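Local coordinates for protein Agap007691-pb (Anopheles gambiae, PDB 5C98) that is of unknown function but has the serpin fold and may inhibit serine proteases, at residues P43-V46 and R47-L50; A59-Q62 and E63-V67; D74-A77 and A78-Q82. All blocks are in the same frame, centred on the assembly; numbering follows the deposited sequence. Where two conformers were deposited one is given.

Interaction 1: P43-V46 and R47-L50; sequences PYHV and RLAL
Tyr-44 and Leu-48, one helical turn apart, meet through a methyl group laid on an aromatic face. The tyrosine CG stands anti to its own backbone nitrogen (chi1 -172°), which swings the ring out from the helix, leaning slightly toward the following turn. Leu-48 takes the other common setting: its CG is anti to the carbonyl carbon (chi1 -71°) and bends back toward the preceding turn. CD1 of Leu-48 therefore comes to rest over the middle of the phenol ring, 4.0 Å from the centroid of Tyr-44 and close to the ring normal, a well-centred CH-pi contact, with CE2 and CZ of Tyr-44 its nearest ring atoms. Arg-47 approaches the tyrosine differently. Its chain is bent at chi2 (-95°), and NH1 lies near the ring plane at the edge of Tyr-44, 4.5 Å from CE1. The guanidinium finds its stronger partner in Gln-81, whose OE1 accepts a hydrogen bond from NH2. Round the helix, the His-45 ring carries the methyl of Ala-49 over one face, CE1 of His-45 lying 4.3 Å from CB of Ala-49, while its ND1 is hydrogen-bonded to Ser-173. Beneath these side chains run four regular i to i+4 backbone bonds, for example Ala-49 N to His-45 O at 2.8 Å. All eight residues are buried, as suits a helix in the interior of the serpin fold. Helix 15-32 packs on Pro-43 and Tyr-44, helix 75-89 presents Leu-85 and Leu-89 to both Tyr-44 and Leu-48, helix 59-69 meets Arg-47 and Leu-50 through Phe-69, and the histidine reaches strand 169-177 through Ser-173.

Interaction 2: A59-Q62 and E63-V67; sequences AAVQ and EDFQV
Two different first torsions bring Val-61 and Phe-65 together: CG1 of the valine is anti to the backbone nitrogen (chi1 167°), whereas the phenylalanine CG is anti to the carbonyl carbon (chi1 -76°). The valine branch stands out from the helix and the ring folds back over it, a compact i to i+4 pair on the buried side of helix 59-69 of the serpin fold. The two side chains run side by side in the same direction, and the methyl lies over one ring face in a CH-pi contact. CG1 of Val-61 is displaced toward the rim, nearest to CE1 of Phe-65 at 3.6 Å. Helix 300-303 adds Val-301 against both residues, and the ring of Phe-69 meets that of Phe-65 at a steep angle.

A second i to i+4 pair, Gln-62 and Gln-66, behaves quite otherwise. The Gln-66 chain also turns back over the preceding turn, leaving its CG only 3.2 Å from the backbone O of Gln-62, yet the two amides do not bond to each other. Both NE2 groups are hydrogen-bonded to Tyr-54, that of Gln-62 to the carbonyl oxygen and that of Gln-66 to the hydroxyl, so the same tyrosine receives both amides. Regular backbone bonds join the turns, Phe-65 N giving its hydrogen to Val-61 O at 2.9 Å. Away from the Val-61 and Phe-65 pair the helix is more exposed and hydrated. There the O of Ala-60 accepts from Asp-64 N at 3.1 Å and also faces a water 2.8 Å away, and this water lies 3.0 Å from OE1 of Glu-63.

Interaction 3: D74-A77 and A78-Q82; sequences DVHA and AIEQQ
Val-75 and Ile-79 form the more closely packed side of this helical turn, and His-76 with Glu-80 its looser, solvent-facing side. On the packed side the isoleucine CG1 is anti to the carbonyl carbon (chi1 -71°), which carries it back against the preceding turn, 3.4 Å from the backbone O of Val-75. From there CD1 of Ile-79 meets CG1 of Val-75 at 4.2 Å, one branch end against another. Pro-55 touches both residues from outside, and the small side chain of Ala-78, buried beside them, lies against Tyr-54. In the next turn the backbone N of Gln-81 bonds to the O of Ala-77 at 2.8 Å.

The segment is the N-terminal end of helix 75-89 in the serpin fold, and it opens with an N-cap. Asp-74 stands just before the first turn, and its OD1 accepts from the backbone N of Ala-77 at 3.2 Å. The donor comes from above the carboxylate plane, although the N-H itself points fairly straight at the oxygen (161°). The negative charge there would be expected to interact favourably with the helix dipole. The O of Asp-74 then takes the N-H of Ala-78 at 3.0 Å, beginning the run of i to i+4 bonds.

On the exposed side, His-76 stands out from the helix with CG anti to its backbone nitrogen, and Glu-80 leans back toward it along an extended chain. The two side chains pass at a slant, ring and carboxylate planes 48° apart. Their closest approach is through carbon, CE1 of His-76 lying 3.3 Å from OE2 of Glu-80; NE2 of His-76 stands farther from the same oxygen, at 3.6 Å.

From the N terminus the chain passes through interaction 1 in helix 43-51, interaction 2 in helix 59-69 and interaction 3 at the start of helix 75-89. Each is confined to adjoining turns of a single helix, so none closes a loop; they follow in series, with no nesting or crossing. Their centres lie about 14 to 15 Å apart, and all three touch in space. Leu-50 packs on the ring of Phe-65, joining interactions 1 and 2. Gln-82 NE2 probably hydrogen-bonds to Leu-48 O at 3.0 Å, tying 1 to 3, while Gln-62 packs against Val-75 between 2 and 3. The three successive helices thus form one cluster.

Interaction 1: P43-V46 and R47-L50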
loop_
_atom_site.group_PDB
_atom_site.type_symbol
_atom_site.label_atom_id
_atom_site.label_comp_id
_atom_site.label_asym_id
_atom_site.label_seq_id
_atom_site.Cartn_x
_atom_site.Cartn_y
_atom_site.Cartn_z
ATOM N N PRO A 43 -0.496 0.969 -4.112
ATOM C CA PRO A 43 -0.138 1.255 -5.509
ATOM C C PRO A 43 0.278 2.698 -5.710
ATOM O O PRO A 43 1.112 2.989 -6.573
ATOM C CB PRO A 43 -1.417 0.879 -6.265
ATOM C CG PRO A 43 -2.047 -0.205 -5.362
ATOM C CD PRO A 43 -1.810 0.312 -4.002
ATOM N N TYR A 44 -0.315 3.619 -4.965
ATOM C CA TYR A 44 0.063 5.019 -5.086
ATOM C C TYR A 44 1.532 5.191 -4.775
ATOM O O TYR A 44 2.236 5.915 -5.493
ATOM C CB TYR A 44 -0.788 5.867 -4.140
ATOM C CG TYR A 44 -0.660 7.387 -4.280
ATOM C CD1 TYR A 44 -0.646 7.987 -5.530
ATOM C CD2 TYR A 44 -0.653 8.194 -3.163
ATOM C CE1 TYR A 44 -0.595 9.362 -5.659
ATOM C CE2 TYR A 44 -0.590 9.584 -3.289
ATOM C CZ TYR A 44 -0.566 10.131 -4.529
ATOM O OH TYR A 44 -0.526 11.499 -4.685
ATOM N N HIS A 45 2.029 4.563 -3.692
ATOM C CA HIS A 45 3.448 4.711 -3.411
ATOM C C HIS A 45 4.318 3.908 -4.378
ATOM O O HIS A 45 5.461 4.300 -4.640
ATOM C CB HIS A 45 3.769 4.420 -1.973
ATOM C CG HIS A 45 5.085 4.974 -1.566
ATOM N ND1 HIS A 45 6.129 4.186 -1.147
ATOM C CD2 HIS A 45 5.517 6.248 -1.518
ATOM C CE1 HIS A 45 7.166 4.962 -0.868
ATOM N NE2 HIS A 45 6.822 6.218 -1.096
ATOM N N VAL A 46 3.809 2.798 -4.922
ATOM C CA VAL A 46 4.513 2.120 -6.014
ATOM C C VAL A 46 4.782 3.120 -7.135
ATOM O O VAL A 46 5.905 3.244 -7.628
ATOM C CB VAL A 46 3.713 0.891 -6.490
ATOM C CG1 VAL A 46 4.193 0.369 -7.846
ATOM C CG2 VAL A 46 3.716 -0.224 -5.458
ATOM N N ARG A 47 3.744 3.846 -7.546
ATOM C CA ARG A 47 3.863 4.880 -8.577
ATOM C C ARG A 47 4.852 5.962 -8.160
ATOM O O ARG A 47 5.736 6.352 -8.944
ATOM C CB ARG A 47 2.471 5.456 -8.903
ATOM C CG ARG A 47 2.499 6.726 -9.751
ATOM C CD ARG A 47 2.435 7.964 -8.886
ATOM N NE ARG A 47 2.363 9.182 -9.700
ATOM C CZ ARG A 47 1.237 9.643 -10.236
ATOM N NH1 ARG A 47 0.085 9.014 -10.047
ATOM N NH2 ARG A 47 1.261 10.773 -10.945
ATOM N N LEU A 48 4.723 6.466 -6.936
ATOM C CA LEU A 48 5.571 7.586 -6.542
ATOM C C LEU A 48 7.029 7.174 -6.484
ATOM O O LEU A 48 7.924 7.933 -6.913
ATOM C CB LEU A 48 5.125 8.163 -5.201
ATOM C CG LEU A 48 3.802 8.910 -5.296
ATOM C CD1 LEU A 48 3.308 9.213 -3.905
ATOM C CD2 LEU A 48 3.892 10.220 -6.102
ATOM N N ALA A 49 7.295 6.002 -5.923
ATOM C CA ALA A 49 8.678 5.568 -5.788
ATOM C C ALA A 49 9.280 5.254 -7.156
ATOM O O ALA A 49 10.383 5.700 -7.483
ATOM C CB ALA A 49 8.784 4.367 -4.855
ATOM N N LEU A 50 8.571 4.491 -7.975
ATOM C CA LEU A 50 9.120 4.127 -9.263
ATOM C C LEU A 50 9.301 5.350 -10.156
ATOM O O LEU A 50 10.217 5.381 -10.987
ATOM C CB LEU A 50 8.217 3.053 -9.878
ATOM C CG LEU A 50 8.729 2.247 -11.052
ATOM C CD1 LEU A 50 10.125 1.691 -10.794
ATOM C CD2 LEU A 50 7.745 1.131 -11.359
#

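Interaction 2: A59-Q62 and E63-V67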
loop_
_atom_site.group_PDB
_atom_site.type_symbol
_atom_site.label_atom_id
_atom_site.label_comp_id
_atom_site.label_asym_id
_atom_site.label_seq_id
_atom_site.Cartn_x
_atom_site.Cartn_y
_atom_site.Cartn_z
ATOM N N ALA A 59 13.470 5.369 -23.805
ATOM C CA ALA A 59 12.170 5.561 -24.435
ATOM C C ALA A 59 11.174 4.481 -24.046
ATOM O O ALA A 59 9.990 4.776 -23.828
ATOM C CB ALA A 59 12.350 5.557 -25.941
ATOM N N ALA A 60 11.612 3.215 -24.002
ATOM C CA ALA A 60 10.685 2.117 -23.721
ATOM C C ALA A 60 10.067 2.248 -22.337
ATOM O O ALA A 60 8.850 2.067 -22.170
ATOM C CB ALA A 60 11.383 0.763 -23.854
ATOM N N VAL A 61 10.885 2.522 -21.324
ATOM C CA VAL A 61 10.361 2.623 -19.964
ATOM C C VAL A 61 9.610 3.932 -19.759
ATOM O O VAL A 61 8.612 3.974 -19.031
ATOM C CB VAL A 61 11.475 2.402 -18.917
ATOM C CG1 VAL A 61 11.036 2.819 -17.498
ATOM C CG2 VAL A 61 11.880 0.948 -18.926
ATOM N N GLN A 62 10.068 5.033 -20.352
ATOM C CA GLN A 62 9.278 6.252 -20.242
ATOM C C GLN A 62 7.868 6.048 -20.789
ATOM O O GLN A 62 6.900 6.521 -20.190
ATOM C CB GLN A 62 9.978 7.431 -20.910
ATOM C CG GLN A 62 11.133 7.930 -20.088
ATOM C CD GLN A 62 11.681 9.250 -20.552
ATOM O OE1 GLN A 62 11.575 9.612 -21.721
ATOM N NE2 GLN A 62 12.318 9.986 -19.615
ATOM N N GLU A 63 7.728 5.330 -21.913
ATOM C CA GLU A 63 6.405 5.040 -22.448
ATOM C C GLU A 63 5.597 4.218 -21.460
ATOM O O GLU A 63 4.437 4.532 -21.178
ATOM C CB GLU A 63 6.540 4.311 -23.781
ATOM C CG GLU A 63 5.216 4.035 -24.470
ATOM C CD GLU A 63 5.414 3.311 -25.788
ATOM O OE1 GLU A 63 5.518 2.067 -25.765
ATOM O OE2 GLU A 63 5.491 3.989 -26.824
ATOM N N ASP A 64 6.197 3.159 -20.914
ATOM C CA ASP A 64 5.522 2.344 -19.913
ATOM C C ASP A 64 5.000 3.199 -18.766
ATOM O O ASP A 64 3.888 2.985 -18.276
ATOM C CB ASP A 64 6.479 1.296 -19.346
ATOM C CG ASP A 64 6.465 -0.020 -20.099
ATOM O OD1 ASP A 64 5.858 -0.126 -21.183
ATOM O OD2 ASP A 64 7.108 -0.965 -19.584
ATOM N N PHE A 65 5.814 4.122 -18.266
ATOM C CA PHE A 65 5.397 4.884 -17.098
ATOM C C PHE A 65 4.332 5.907 -17.461
ATOM O O PHE A 65 3.479 6.233 -16.632
ATOM C CB PHE A 65 6.601 5.604 -16.495
ATOM C CG PHE A 65 7.540 4.720 -15.716
ATOM C CD1 PHE A 65 7.474 3.341 -15.777
ATOM C CD2 PHE A 65 8.498 5.295 -14.898
ATOM C CE1 PHE A 65 8.362 2.562 -15.065
ATOM C CE2 PHE A 65 9.388 4.512 -14.159
ATOM C CZ PHE A 65 9.324 3.147 -14.257
ATOM N N GLN A 66 4.372 6.430 -18.682
ATOM C CA GLN A 66 3.306 7.301 -19.156
ATOM C C GLN A 66 1.986 6.549 -19.189
ATOM O O GLN A 66 0.957 7.059 -18.744
ATOM C CB GLN A 66 3.682 7.839 -20.536
ATOM C CG GLN A 66 4.767 8.905 -20.469
ATOM C CD GLN A 66 5.515 9.083 -21.774
ATOM O OE1 GLN A 66 5.075 8.635 -22.847
ATOM N NE2 GLN A 66 6.660 9.755 -21.694
ATOM N N VAL A 67 2.009 5.312 -19.668
ATOM C CA VAL A 67 0.784 4.518 -19.754
ATOM C C VAL A 67 0.309 4.123 -18.364
ATOM O O VAL A 67 -0.860 4.313 -18.003
ATOM C CB VAL A 67 1.039 3.280 -20.626
ATOM C CG1 VAL A 67 -0.201 2.386 -20.653
ATOM C CG2 VAL A 67 1.398 3.701 -22.033
HETATM O O HOH W 1 7.507 0.577 -24.080
#

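Interaction 3: D74-A77 and A78-Q82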
loop_
_atom_site.group_PDB
_atom_site.type_symbol
_atom_site.label_atom_id
_atom_site.label_comp_id
_atom_site.label_asym_id
_atom_site.label_seq_id
_atom_site.Cartn_x
_atom_site.Cartn_y
_atom_site.Cartn_z
ATOM N N ASP A 74 6.599 15.991 -20.177
ATOM C CA ASP A 74 7.557 17.000 -19.728
ATOM C C ASP A 74 8.199 16.418 -18.478
ATOM O O ASP A 74 7.583 16.400 -17.414
ATOM C CB ASP A 74 6.785 18.268 -19.404
ATOM C CG ASP A 74 7.627 19.356 -18.816
ATOM O OD1 ASP A 74 8.801 19.128 -18.508
ATOM O OD2 ASP A 74 7.082 20.485 -18.680
ATOM N N VAL A 75 9.435 15.930 -18.612
ATOM C CA VAL A 75 10.101 15.241 -17.511
ATOM C C VAL A 75 10.334 16.188 -16.345
ATOM O O VAL A 75 10.221 15.788 -15.176
ATOM C CB VAL A 75 11.406 14.592 -18.002
ATOM C CG1 VAL A 75 12.238 14.104 -16.840
ATOM C CG2 VAL A 75 11.076 13.429 -18.918
ATOM N N HIS A 76 10.641 17.455 -16.635
ATOM C CA HIS A 76 10.813 18.433 -15.567
ATOM C C HIS A 76 9.536 18.569 -14.743
ATOM O O HIS A 76 9.580 18.583 -13.507
ATOM C CB HIS A 76 11.248 19.761 -16.187
ATOM C CG HIS A 76 11.371 20.884 -15.206
ATOM N ND1 HIS A 76 10.377 21.823 -15.024
ATOM C CD2 HIS A 76 12.373 21.224 -14.362
ATOM C CE1 HIS A 76 10.761 22.690 -14.103
ATOM N NE2 HIS A 76 11.968 22.351 -13.687
ATOM N N ALA A 77 8.383 18.604 -15.412
ATOM C CA ALA A 77 7.105 18.669 -14.711
ATOM C C ALA A 77 6.821 17.381 -13.944
ATOM O O ALA A 77 6.222 17.420 -12.863
ATOM C CB ALA A 77 5.981 18.938 -15.706
ATOM N N ALA A 78 7.215 16.228 -14.487
ATOM C CA ALA A 78 7.023 14.963 -13.783
ATOM C C ALA A 78 7.814 14.934 -12.486
ATOM O O ALA A 78 7.330 14.418 -11.467
ATOM C CB ALA A 78 7.438 13.812 -14.691
ATOM N N ILE A 79 9.037 15.468 -12.504
ATOM C CA ILE A 79 9.838 15.518 -11.280
ATOM C C ILE A 79 9.136 16.383 -10.248
ATOM O O ILE A 79 8.980 15.993 -9.087
ATOM C CB ILE A 79 11.253 16.040 -11.601
ATOM C CG1 ILE A 79 12.029 14.982 -12.385
ATOM C CG2 ILE A 79 12.006 16.417 -10.328
ATOM C CD1 ILE A 79 13.297 15.525 -13.022
ATOM N N GLU A 80 8.722 17.588 -10.653
ATOM C CA GLU A 80 8.045 18.482 -9.714
ATOM C C GLU A 80 6.761 17.855 -9.185
ATOM O O GLU A 80 6.422 18.011 -8.000
ATOM C CB GLU A 80 7.744 19.817 -10.387
ATOM C CG GLU A 80 9.002 20.633 -10.683
ATOM C CD GLU A 80 8.718 22.088 -11.041
ATOM O OE1 GLU A 80 7.566 22.414 -11.393
ATOM O OE2 GLU A 80 9.656 22.907 -10.959
ATOM N N GLN A 81 6.029 17.151 -10.048
ATOM C CA GLN A 81 4.802 16.485 -9.615
ATOM C C GLN A 81 5.115 15.400 -8.583
ATOM O O GLN A 81 4.443 15.291 -7.551
ATOM C CB GLN A 81 4.080 15.902 -10.830
ATOM C CG GLN A 81 2.834 15.060 -10.518
ATOM C CD GLN A 81 2.337 14.259 -11.728
ATOM O OE1 GLN A 81 2.762 13.138 -11.965
ATOM N NE2 GLN A 81 1.455 14.861 -12.505
ATOM N N GLN A 82 6.125 14.580 -8.849
ATOM C CA GLN A 82 6.470 13.532 -7.901
ATOM C C GLN A 82 6.790 14.148 -6.546
ATOM O O GLN A 82 6.326 13.663 -5.512
ATOM C CB GLN A 82 7.657 12.724 -8.425
ATOM C CG GLN A 82 7.921 11.421 -7.684
ATOM C CD GLN A 82 8.644 11.589 -6.366
ATOM O OE1 GLN A 82 9.182 12.649 -6.052
ATOM N NE2 GLN A 82 8.697 10.527 -5.608
#